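Rubber oxygenase (Streptomyces sp., PDB 5O1L) cleaves poly(cis-1,4-isoprene) of natural and synthetic rubber oxidatively, using a non-covalently bound b-type heme and adding O2 to the double bonds. Local coordinates at residues A[118-129]-A[247-257]; A[79-89]-A[99-107]. All coordinates share one frame; numbering follows the deposited sequence.

Overall arrangement
The two contacts sit in a mainly helical fold and illustrate a helix crossing (contact 1) and a loop tied to a helix end (contact 2). Contact 2 comes first in the chain and joins the loop 79-89 to the end of helix 95-104; the next helix, 113-125, carries the first half of contact 1, where it crosses helix 251-267, more than a hundred residues further on. Their centres lie 28 Å apart and their nearest atoms about 11 Å, so they do not touch. Neither belongs to the heme site itself, yet the side chains of Leu79 in contact 2 and Tyr257 in contact 1 come within about 12 Å and 11 Å of the heme.

Contact 1 (A[118-129]-A[247-257]); sequences RGAQFSKTKGIY and VRVNTADAEAY
The helical segments 118-125 and 251-257 cross steeply, their axes 8.0 Å apart at closest approach and their directions 107° apart, with Gly119 and Tyr257 nearest in backbone, 4.5 Å between CA atoms. The Ala256 methyl packs on the Gly119 backbone, CB 3.5 Å from Gly119 N. On the outer side Arg118, CG anti to its N (chi1 -179°) and extended as far as NE, runs across Asp253. Arg118 NE points its hydrogen almost straight at Asp253 OD1 (2.9 Å), within the guanidinium plane but from above the carboxylate plane, and Ala252 CB covers one guanidinium face. One water links Asp253 OD1 to Arg118 O; another joins Asp253 OD2, Arg118 NH2 and Asn250 ND2. Asn250 also N-caps helix 251-267, its OD1 accepting from Asp253 N (2.8 Å).

Deeper in, Phe122 lies against Asp253 CB, with both methyls of Val249 at its CZ; the Tyr257 ring meets it obliquely, planes 72° apart, with Tyr257 CD1 at the Phe122 edge. Val247 divides its branches: CG1 meets the aliphatic part of Lys126, whose ammonium forms a salt bridge with Glu363, and CG2 makes a CH-pi contact over a face of the Tyr129 ring, 4.2 Å from its centroid. Gly119 and Ala256 packed together near the closest approach, aromatic packing inside and a solvent-side salt bridge make this a close helix-helix crossing in the all-helical fold.

Contact 2 (A[79-89]-A[99-107]); sequences LKQWTRNDQAL and EFMEHARRM
Arg105, just beyond helix 95-104, ties that helix end to the connecting loop 79-89 by donating to two carbonyls of its type I beta turn from Arg84 to Gln87. Arg105 NH1 and NH2 both grip Gln87 O, at 3.0 and 2.9 Å, with the oxygen in the guanidinium plane; NH2 adds a weak bond to Asn85 O. Gln87 O accepts a third bond, from Trp82 NE1. The side chain of Gln87 is equally engaged, OE1 receiving Thr83 N and Arg84 N while NE2 donates to Gln81 O. A salt bridge from Arg105 NH1 to Glu102 OE2 (3.3 Å) gives the arginine a carboxylate partner, and a water carries the link on from that oxygen to Leu89 N. Asn85 turns its amide to other partners, among them Leu182 O and Ile188 N.

Below this polar layer, Trp82 CZ2 lies over one guanidinium face, the two planes 76° apart, while Leu89 CD2 covers a face of the indole. Met101, bent at its last torsion (chi3 76°), brings its methyl between three apolar side chains: Met101 CE lies 3.7 Å from Leu79 CD2, 3.8 Å from Leu89 CD2 and 3.4 Å from Trp82 CZ3.

Contact 1 (A[118-129]-A[247-257])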
loop_
_atom_site.group_PDB
_atom_site.type_symbol
_atom_site.label_atom_id
_atom_site.label_comp_id
_atom_site.label_asym_id
_atom_site.label_seq_id
_atom_site.Cartn_x
_atom_site.Cartn_y
_atom_site.Cartn_z
ATOM N N ARG A 118 13.464 11.574 -8.096
ATOM C CA ARG A 118 13.574 12.322 -6.870
ATOM C C ARG A 118 12.788 11.695 -5.744
ATOM O O ARG A 118 13.213 11.665 -4.603
ATOM C CB ARG A 118 13.178 13.776 -7.108
ATOM C CG ARG A 118 13.302 14.601 -5.884
ATOM C CD ARG A 118 12.999 16.098 -6.139
ATOM N NE ARG A 118 13.515 16.796 -5.018
ATOM C CZ ARG A 118 14.116 17.978 -5.028
ATOM N NH1 ARG A 118 14.209 18.673 -6.152
ATOM N NH2 ARG A 118 14.546 18.480 -3.882
ATOM N N GLY A 119 11.588 11.212 -6.068
ATOM C CA GLY A 119 10.792 10.546 -5.065
ATOM C C GLY A 119 11.363 9.270 -4.554
ATOM O O GLY A 119 11.239 8.967 -3.362
ATOM N N ALA A 120 12.011 8.536 -5.465
ATOM C CA ALA A 120 12.709 7.301 -5.057
ATOM C C ALA A 120 13.897 7.645 -4.154
ATOM O O ALA A 120 14.096 6.991 -3.126
ATOM C CB ALA A 120 13.204 6.577 -6.300
ATOM N N GLN A 121 14.637 8.686 -4.522
ATOM C CA GLN A 121 15.751 9.122 -3.663
ATOM C C GLN A 121 15.285 9.587 -2.295
ATOM O O GLN A 121 15.881 9.252 -1.264
ATOM C CB GLN A 121 16.589 10.179 -4.323
ATOM C CG GLN A 121 17.397 9.672 -5.481
ATOM C CD GLN A 121 18.554 8.707 -5.101
ATOM O OE1 GLN A 121 19.037 8.626 -3.953
ATOM N NE2 GLN A 121 18.977 7.960 -6.074
ATOM N N PHE A 122 14.175 10.309 -2.250
ATOM C CA PHE A 122 13.635 10.760 -0.983
ATOM C C PHE A 122 13.256 9.594 -0.100
ATOM O O PHE A 122 13.533 9.569 1.105
ATOM C CB PHE A 122 12.359 11.626 -1.289
ATOM C CG PHE A 122 11.512 11.958 -0.121
ATOM C CD1 PHE A 122 11.938 12.845 0.873
ATOM C CD2 PHE A 122 10.311 11.284 0.060
ATOM C CE1 PHE A 122 11.102 13.131 1.910
ATOM C CE2 PHE A 122 9.508 11.551 1.169
ATOM C CZ PHE A 122 9.914 12.509 2.090
ATOM N N SER A 123 12.586 8.604 -0.670
ATOM C CA SER A 123 12.146 7.415 0.046
ATOM C C SER A 123 13.324 6.681 0.662
ATOM O O SER A 123 13.236 6.183 1.775
ATOM C CB SER A 123 11.318 6.540 -0.890
ATOM O OG SER A 123 10.036 7.123 -1.149
ATOM N N LYS A 124 14.407 6.601 -0.060
ATOM C CA LYS A 124 15.640 6.002 0.466
ATOM C C LYS A 124 16.235 6.831 1.564
ATOM O O LYS A 124 16.531 6.317 2.636
ATOM C CB LYS A 124 16.615 5.826 -0.689
ATOM C CG LYS A 124 17.994 5.276 -0.285
ATOM C CD LYS A 124 18.010 3.750 -0.121
ATOM C CE LYS A 124 19.487 3.322 -0.216
ATOM N NZ LYS A 124 19.796 2.014 0.399
ATOM N N THR A 125 16.363 8.147 1.378
ATOM C CA THR A 125 16.928 9.025 2.411
ATOM C C THR A 125 16.187 8.932 3.696
ATOM O O THR A 125 16.743 8.948 4.771
ATOM C CB THR A 125 16.914 10.460 1.896
ATOM O OG1 THR A 125 17.702 10.502 0.677
ATOM C CG2 THR A 125 17.477 11.439 2.860
ATOM N N LYS A 126 14.866 8.848 3.594
ATOM C CA LYS A 126 13.980 8.800 4.756
ATOM C C LYS A 126 13.521 7.387 5.042
ATOM O O LYS A 126 12.484 7.158 5.696
ATOM C CB LYS A 126 12.771 9.731 4.562
ATOM C CG LYS A 126 13.131 11.144 4.185
ATOM C CD LYS A 126 14.092 11.841 5.043
ATOM C CE LYS A 126 14.191 13.285 4.616
ATOM N NZ LYS A 126 15.272 13.930 5.358
ATOM N N GLY A 127 14.299 6.397 4.635
ATOM C CA GLY A 127 13.855 5.003 4.611
ATOM C C GLY A 127 13.456 4.391 5.912
ATOM O O GLY A 127 12.517 3.607 5.941
ATOM N N ILE A 128 14.127 4.706 7.006
ATOM C CA ILE A 128 13.675 4.148 8.298
ATOM C C ILE A 128 12.244 4.592 8.618
ATOM O O ILE A 128 11.400 3.810 9.107
ATOM C CB ILE A 128 14.652 4.458 9.445
ATOM C CG1 ILE A 128 14.246 3.655 10.691
ATOM C CG2 ILE A 128 14.796 5.897 9.702
ATOM C CD1 ILE A 128 15.266 3.853 11.788
ATOM N N TYR A 129 11.956 5.880 8.341
ATOM C CA TYR A 129 10.648 6.423 8.647
ATOM C C TYR A 129 9.586 5.917 7.722
ATOM O O TYR A 129 8.544 5.424 8.163
ATOM C CB TYR A 129 10.660 7.974 8.629
ATOM C CG TYR A 129 11.784 8.533 9.466
ATOM C CD1 TYR A 129 11.821 8.243 10.818
ATOM C CD2 TYR A 129 12.807 9.277 8.877
ATOM C CE1 TYR A 129 12.884 8.625 11.598
ATOM C CE2 TYR A 129 13.863 9.704 9.646
ATOM C CZ TYR A 129 13.870 9.383 11.018
ATOM O OH TYR A 129 14.937 9.733 11.919
ATOM N N VAL A 247 10.252 15.109 10.303
ATOM C CA VAL A 247 11.129 14.762 9.229
ATOM C C VAL A 247 11.232 15.964 8.266
ATOM O O VAL A 247 10.171 16.616 7.997
ATOM C CB VAL A 247 10.599 13.486 8.493
ATOM C CG1 VAL A 247 11.443 13.174 7.266
ATOM C CG2 VAL A 247 10.476 12.337 9.457
ATOM N N ARG A 248 12.429 16.218 7.734
ATOM C CA ARG A 248 12.590 17.346 6.806
ATOM C C ARG A 248 12.092 16.951 5.429
ATOM O O ARG A 248 12.661 16.125 4.736
ATOM C CB ARG A 248 14.011 17.870 6.802
ATOM C CG ARG A 248 14.454 18.414 8.176
ATOM C CD ARG A 248 13.462 19.287 9.038
ATOM N NE ARG A 248 13.544 20.679 8.578
ATOM C CZ ARG A 248 12.675 21.654 8.857
ATOM N NH1 ARG A 248 12.837 22.870 8.299
ATOM N NH2 ARG A 248 11.638 21.448 9.663
ATOM N N VAL A 249 10.892 17.436 5.114
ATOM C CA VAL A 249 10.236 17.197 3.843
ATOM C C VAL A 249 10.064 18.550 3.148
ATOM O O VAL A 249 9.053 19.218 3.447
ATOM C CB VAL A 249 8.924 16.461 3.997
ATOM C CG1 VAL A 249 8.416 16.079 2.583
ATOM C CG2 VAL A 249 9.069 15.203 4.830
ATOM N N ASN A 250 10.988 18.848 2.247
ATOM C CA ASN A 250 10.855 20.075 1.522
ATOM C C ASN A 250 9.776 19.921 0.450
ATOM O O ASN A 250 9.303 18.800 0.145
ATOM C CB ASN A 250 12.157 20.558 1.017
ATOM C CG ASN A 250 12.821 19.632 -0.008
ATOM O OD1 ASN A 250 12.157 18.983 -0.812
ATOM N ND2 ASN A 250 14.162 19.614 -0.052
ATOM N N THR A 251 9.329 21.029 -0.097
ATOM C CA THR A 251 8.205 21.003 -1.006
ATOM C C THR A 251 8.482 20.135 -2.225
ATOM O O THR A 251 7.593 19.387 -2.699
ATOM C CB THR A 251 7.880 22.406 -1.477
ATOM O OG1 THR A 251 9.069 23.084 -1.987
ATOM C CG2 THR A 251 7.245 23.129 -0.279
ATOM N N ALA A 252 9.685 20.229 -2.781
ATOM C CA ALA A 252 9.990 19.502 -3.981
ATOM C C ALA A 252 9.955 17.964 -3.717
ATOM O O ALA A 252 9.423 17.203 -4.539
ATOM C CB ALA A 252 11.350 19.865 -4.521
ATOM N N ASP A 253 10.482 17.555 -2.571
ATOM C CA ASP A 253 10.443 16.122 -2.252
ATOM C C ASP A 253 9.031 15.671 -1.973
ATOM O O ASP A 253 8.662 14.545 -2.348
ATOM C CB ASP A 253 11.293 15.821 -1.025
ATOM C CG ASP A 253 12.782 15.699 -1.354
ATOM O OD1 ASP A 253 13.180 15.482 -2.509
ATOM O OD2 ASP A 253 13.559 15.799 -0.374
ATOM N N ALA A 254 8.196 16.436 -1.285
ATOM C CA ALA A 254 6.813 16.110 -1.078
ATOM C C ALA A 254 6.103 15.923 -2.392
ATOM O O ALA A 254 5.285 15.012 -2.545
ATOM C CB ALA A 254 6.096 17.132 -0.244
ATOM N N GLU A 255 6.336 16.824 -3.321
ATOM C CA GLU A 255 5.693 16.721 -4.641
ATOM C C GLU A 255 6.173 15.504 -5.406
ATOM O O GLU A 255 5.390 14.867 -6.113
ATOM C CB GLU A 255 5.925 17.958 -5.447
ATOM C CG GLU A 255 5.170 19.122 -4.879
ATOM C CD GLU A 255 3.714 18.988 -4.794
ATOM O OE1 GLU A 255 3.126 18.541 -5.839
ATOM O OE2 GLU A 255 3.142 19.399 -3.750
ATOM N N ALA A 256 7.446 15.161 -5.278
ATOM C CA ALA A 256 7.978 13.999 -5.981
ATOM C C ALA A 256 7.436 12.718 -5.399
ATOM O O ALA A 256 7.103 11.786 -6.144
ATOM C CB ALA A 256 9.482 14.016 -5.886
ATOM N N TYR A 257 7.316 12.655 -4.076
ATOM C CA TYR A 257 6.688 11.508 -3.422
ATOM C C TYR A 257 5.240 11.341 -3.872
ATOM O O TYR A 257 4.794 10.218 -4.221
ATOM C CB TYR A 257 6.790 11.634 -1.882
ATOM C CG TYR A 257 6.195 10.514 -1.088
ATOM C CD1 TYR A 257 6.899 9.390 -0.880
ATOM C CD2 TYR A 257 4.938 10.573 -0.563
ATOM C CE1 TYR A 257 6.360 8.364 -0.119
ATOM C CE2 TYR A 257 4.393 9.562 0.201
ATOM C CZ TYR A 257 5.117 8.447 0.386
ATOM O OH TYR A 257 4.539 7.377 1.113
HETATM O O HOH W 1 14.995 13.439 -3.158
HETATM O O HOH W 2 15.690 17.248 -1.453
#

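Contact 2 (A[79-89]-A[99-107])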
loop_
_atom_site.group_PDB
_atom_site.type_symbol
_atom_site.label_atom_id
_atom_site.label_comp_id
_atom_site.label_asym_id
_atom_site.label_seq_id
_atom_site.Cartn_x
_atom_site.Cartn_y
_atom_site.Cartn_z
ATOM N N LEU A 79 4.979 -16.028 -16.688
ATOM C CA LEU A 79 5.207 -14.720 -16.061
ATOM C C LEU A 79 6.281 -14.707 -15.028
ATOM O O LEU A 79 6.856 -13.653 -14.756
ATOM C CB LEU A 79 3.912 -14.149 -15.549
ATOM C CG LEU A 79 3.046 -13.742 -16.784
ATOM C CD1 LEU A 79 1.831 -13.038 -16.274
ATOM C CD2 LEU A 79 3.707 -12.909 -17.894
ATOM N N LYS A 80 6.642 -15.862 -14.518
ATOM C CA LYS A 80 7.757 -15.977 -13.607
ATOM C C LYS A 80 9.013 -15.453 -14.251
ATOM O O LYS A 80 9.864 -14.960 -13.570
ATOM C CB LYS A 80 7.984 -17.452 -13.192
ATOM C CG LYS A 80 8.333 -17.691 -11.748
ATOM C CD LYS A 80 8.171 -19.169 -11.406
ATOM C CE LYS A 80 9.259 -20.001 -12.096
ATOM N NZ LYS A 80 9.587 -21.270 -11.371
ATOM N N GLN A 81 9.112 -15.557 -15.575
ATOM C CA GLN A 81 10.256 -15.117 -16.340
ATOM C C GLN A 81 10.288 -13.611 -16.634
ATOM O O GLN A 81 11.278 -13.134 -17.099
ATOM C CB GLN A 81 10.296 -15.849 -17.704
ATOM C CG GLN A 81 10.360 -17.375 -17.594
ATOM C CD GLN A 81 10.333 -18.021 -18.987
ATOM O OE1 GLN A 81 9.279 -18.091 -19.640
ATOM N NE2 GLN A 81 11.468 -18.541 -19.433
ATOM N N TRP A 82 9.213 -12.907 -16.370
ATOM C CA TRP A 82 9.093 -11.476 -16.664
ATOM C C TRP A 82 9.356 -10.696 -15.378
ATOM O O TRP A 82 8.544 -10.724 -14.514
ATOM C CB TRP A 82 7.690 -11.192 -17.243
ATOM C CG TRP A 82 7.574 -9.764 -17.749
ATOM C CD1 TRP A 82 8.445 -9.142 -18.590
ATOM C CD2 TRP A 82 6.553 -8.799 -17.422
ATOM N NE1 TRP A 82 8.039 -7.846 -18.829
ATOM C CE2 TRP A 82 6.883 -7.606 -18.116
ATOM C CE3 TRP A 82 5.393 -8.846 -16.697
ATOM C CZ2 TRP A 82 6.096 -6.477 -18.049
ATOM C CZ3 TRP A 82 4.625 -7.700 -16.606
ATOM C CH2 TRP A 82 4.971 -6.534 -17.285
ATOM N N THR A 83 10.540 -10.151 -15.235
ATOM C CA THR A 83 11.008 -9.629 -13.947
ATOM C C THR A 83 11.514 -8.205 -14.000
ATOM O O THR A 83 11.621 -7.633 -12.942
ATOM C CB THR A 83 12.095 -10.491 -13.336
ATOM O OG1 THR A 83 13.263 -10.407 -14.157
ATOM C CG2 THR A 83 11.638 -11.923 -13.230
ATOM N N ARG A 84 11.744 -7.622 -15.143
ATOM C CA ARG A 84 12.337 -6.292 -15.187
ATOM C C ARG A 84 11.566 -5.406 -16.144
ATOM O O ARG A 84 10.951 -5.836 -17.127
ATOM C CB ARG A 84 13.784 -6.328 -15.751
ATOM C CG ARG A 84 14.956 -6.880 -14.985
ATOM C CD ARG A 84 16.202 -6.762 -15.909
ATOM N NE ARG A 84 16.451 -5.397 -16.409
ATOM C CZ ARG A 84 17.645 -4.969 -16.811
ATOM N NH1 ARG A 84 18.648 -5.841 -16.919
ATOM N NH2 ARG A 84 17.784 -3.724 -17.249
ATOM N N ASN A 85 11.539 -4.103 -15.829
ATOM C CA ASN A 85 10.751 -3.145 -16.540
ATOM C C ASN A 85 11.035 -3.055 -18.053
ATOM O O ASN A 85 10.144 -2.794 -18.789
ATOM C CB ASN A 85 10.980 -1.729 -15.926
ATOM C CG ASN A 85 10.349 -1.548 -14.563
ATOM O OD1 ASN A 85 9.468 -2.260 -14.124
ATOM N ND2 ASN A 85 10.809 -0.485 -13.896
ATOM N N ASP A 86 12.291 -3.264 -18.425
ATOM C CA ASP A 86 12.644 -3.113 -19.851
ATOM C C ASP A 86 12.558 -4.447 -20.591
ATOM O O ASP A 86 12.909 -4.471 -21.753
ATOM C CB ASP A 86 14.048 -2.533 -19.973
ATOM C CG ASP A 86 15.132 -3.464 -19.454
ATOM O OD1 ASP A 86 14.831 -4.551 -18.879
ATOM O OD2 ASP A 86 16.358 -3.089 -19.554
ATOM N N GLN A 87 12.076 -5.517 -19.949
ATOM C CA GLN A 87 12.110 -6.826 -20.607
ATOM C C GLN A 87 10.935 -7.030 -21.514
ATOM O O GLN A 87 9.791 -6.717 -21.202
ATOM C CB GLN A 87 12.085 -7.858 -19.538
ATOM C CG GLN A 87 12.343 -9.282 -19.947
ATOM C CD GLN A 87 12.201 -10.191 -18.747
ATOM O OE1 GLN A 87 12.255 -9.764 -17.511
ATOM N NE2 GLN A 87 11.993 -11.496 -19.090
ATOM N N ALA A 88 11.149 -7.730 -22.646
ATOM C CA ALA A 88 10.049 -8.127 -23.497
ATOM C C ALA A 88 9.168 -9.169 -22.779
ATOM O O ALA A 88 9.654 -9.920 -21.947
ATOM C CB ALA A 88 10.601 -8.735 -24.777
ATOM N N LEU A 89 7.885 -9.188 -23.092
ATOM C CA LEU A 89 7.004 -10.185 -22.505
ATOM C C LEU A 89 7.466 -11.551 -22.987
ATOM O O LEU A 89 7.925 -11.696 -24.103
ATOM C CB LEU A 89 5.584 -10.002 -22.917
ATOM C CG LEU A 89 4.889 -8.778 -22.373
ATOM C CD1 LEU A 89 3.510 -8.657 -23.026
ATOM C CD2 LEU A 89 4.735 -8.869 -20.848
ATOM N N GLU A 99 -2.048 -8.910 -25.236
ATOM C CA GLU A 99 -2.486 -7.590 -25.668
ATOM C C GLU A 99 -2.760 -6.699 -24.442
ATOM O O GLU A 99 -2.325 -5.547 -24.431
ATOM C CB GLU A 99 -3.746 -7.717 -26.526
ATOM C CG GLU A 99 -4.429 -6.469 -26.999
ATOM C CD GLU A 99 -5.536 -6.817 -27.991
ATOM O OE1 GLU A 99 -6.667 -7.153 -27.566
ATOM O OE2 GLU A 99 -5.229 -6.830 -29.200
ATOM N N PHE A 100 -3.443 -7.263 -23.452
ATOM C CA PHE A 100 -3.698 -6.522 -22.190
ATOM C C PHE A 100 -2.392 -6.079 -21.603
ATOM O O PHE A 100 -2.261 -4.887 -21.185
ATOM C CB PHE A 100 -4.512 -7.333 -21.201
ATOM C CG PHE A 100 -4.516 -6.732 -19.821
ATOM C CD1 PHE A 100 -5.327 -5.618 -19.597
ATOM C CD2 PHE A 100 -3.624 -7.166 -18.821
ATOM C CE1 PHE A 100 -5.270 -5.002 -18.380
ATOM C CE2 PHE A 100 -3.571 -6.475 -17.615
ATOM C CZ PHE A 100 -4.422 -5.425 -17.419
ATOM N N MET A 101 -1.420 -6.951 -21.473
ATOM C CA MET A 101 -0.173 -6.634 -20.765
ATOM C C MET A 101 0.649 -5.610 -21.499
ATOM O O MET A 101 1.281 -4.736 -20.876
ATOM C CB MET A 101 0.678 -7.911 -20.498
ATOM C CG MET A 101 -0.001 -8.783 -19.505
ATOM S SD MET A 101 0.921 -10.306 -19.147
ATOM C CE MET A 101 2.176 -9.543 -18.113
ATOM N N GLU A 102 0.631 -5.677 -22.824
ATOM C CA GLU A 102 1.397 -4.720 -23.627
ATOM C C GLU A 102 0.835 -3.293 -23.419
ATOM O O GLU A 102 1.596 -2.339 -23.407
ATOM C CB GLU A 102 1.413 -5.150 -25.124
ATOM C CG GLU A 102 2.663 -5.995 -25.456
ATOM C CD GLU A 102 4.000 -5.222 -25.141
ATOM O OE1 GLU A 102 4.124 -4.077 -25.668
ATOM O OE2 GLU A 102 4.942 -5.664 -24.339
ATOM N N HIS A 103 -0.479 -3.189 -23.281
ATOM C CA HIS A 103 -1.109 -1.916 -23.002
ATOM C C HIS A 103 -0.891 -1.474 -21.549
ATOM O O HIS A 103 -0.538 -0.306 -21.287
ATOM C CB HIS A 103 -2.600 -2.074 -23.299
ATOM C CG HIS A 103 -3.375 -0.801 -23.185
ATOM N ND1 HIS A 103 -3.108 0.293 -23.981
ATOM C CD2 HIS A 103 -4.415 -0.450 -22.388
ATOM C CE1 HIS A 103 -3.946 1.269 -23.686
ATOM N NE2 HIS A 103 -4.750 0.844 -22.722
ATOM N N ALA A 104 -1.038 -2.432 -20.625
ATOM C CA ALA A 104 -0.942 -2.111 -19.209
ATOM C C ALA A 104 0.438 -1.713 -18.770
ATOM O O ALA A 104 0.570 -0.977 -17.754
ATOM C CB ALA A 104 -1.423 -3.287 -18.413
ATOM N N ARG A 105 1.486 -2.096 -19.489
ATOM C CA ARG A 105 2.814 -1.757 -19.089
ATOM C C ARG A 105 3.259 -0.330 -19.497
ATOM O O ARG A 105 4.310 0.117 -19.120
ATOM C CB ARG A 105 3.792 -2.840 -19.573
ATOM C CG ARG A 105 4.028 -2.667 -21.071
ATOM C CD ARG A 105 4.960 -3.707 -21.681
ATOM N NE ARG A 105 6.252 -3.686 -21.016
ATOM C CZ ARG A 105 7.219 -4.572 -21.109
ATOM N NH1 ARG A 105 7.070 -5.654 -21.872
ATOM N NH2 ARG A 105 8.286 -4.395 -20.385
ATOM N N ARG A 106 2.400 0.366 -20.238
ATOM C CA ARG A 106 2.756 1.708 -20.689
ATOM C C ARG A 106 2.624 2.714 -19.538
ATOM O O ARG A 106 1.599 2.759 -18.883
ATOM C CB ARG A 106 1.820 2.098 -21.809
ATOM C CG ARG A 106 2.067 1.280 -23.071
ATOM C CD ARG A 106 1.000 1.518 -24.104
ATOM N NE ARG A 106 0.971 2.917 -24.479
ATOM C CZ ARG A 106 -0.013 3.774 -24.217
ATOM N NH1 ARG A 106 -1.149 3.400 -23.595
ATOM N NH2 ARG A 106 0.152 5.036 -24.609
ATOM N N MET A 107 3.652 3.506 -19.384
ATOM C CA MET A 107 3.612 4.624 -18.430
ATOM C C MET A 107 2.666 5.681 -18.906
ATOM O O MET A 107 2.561 5.896 -20.129
ATOM C CB MET A 107 4.987 5.194 -18.280
ATOM C CG MET A 107 5.945 4.238 -17.623
ATOM S SD MET A 107 5.699 4.029 -15.855
ATOM C CE MET A 107 6.516 5.542 -15.276
HETATM O O HOH W 3 7.027 -7.605 -25.322
#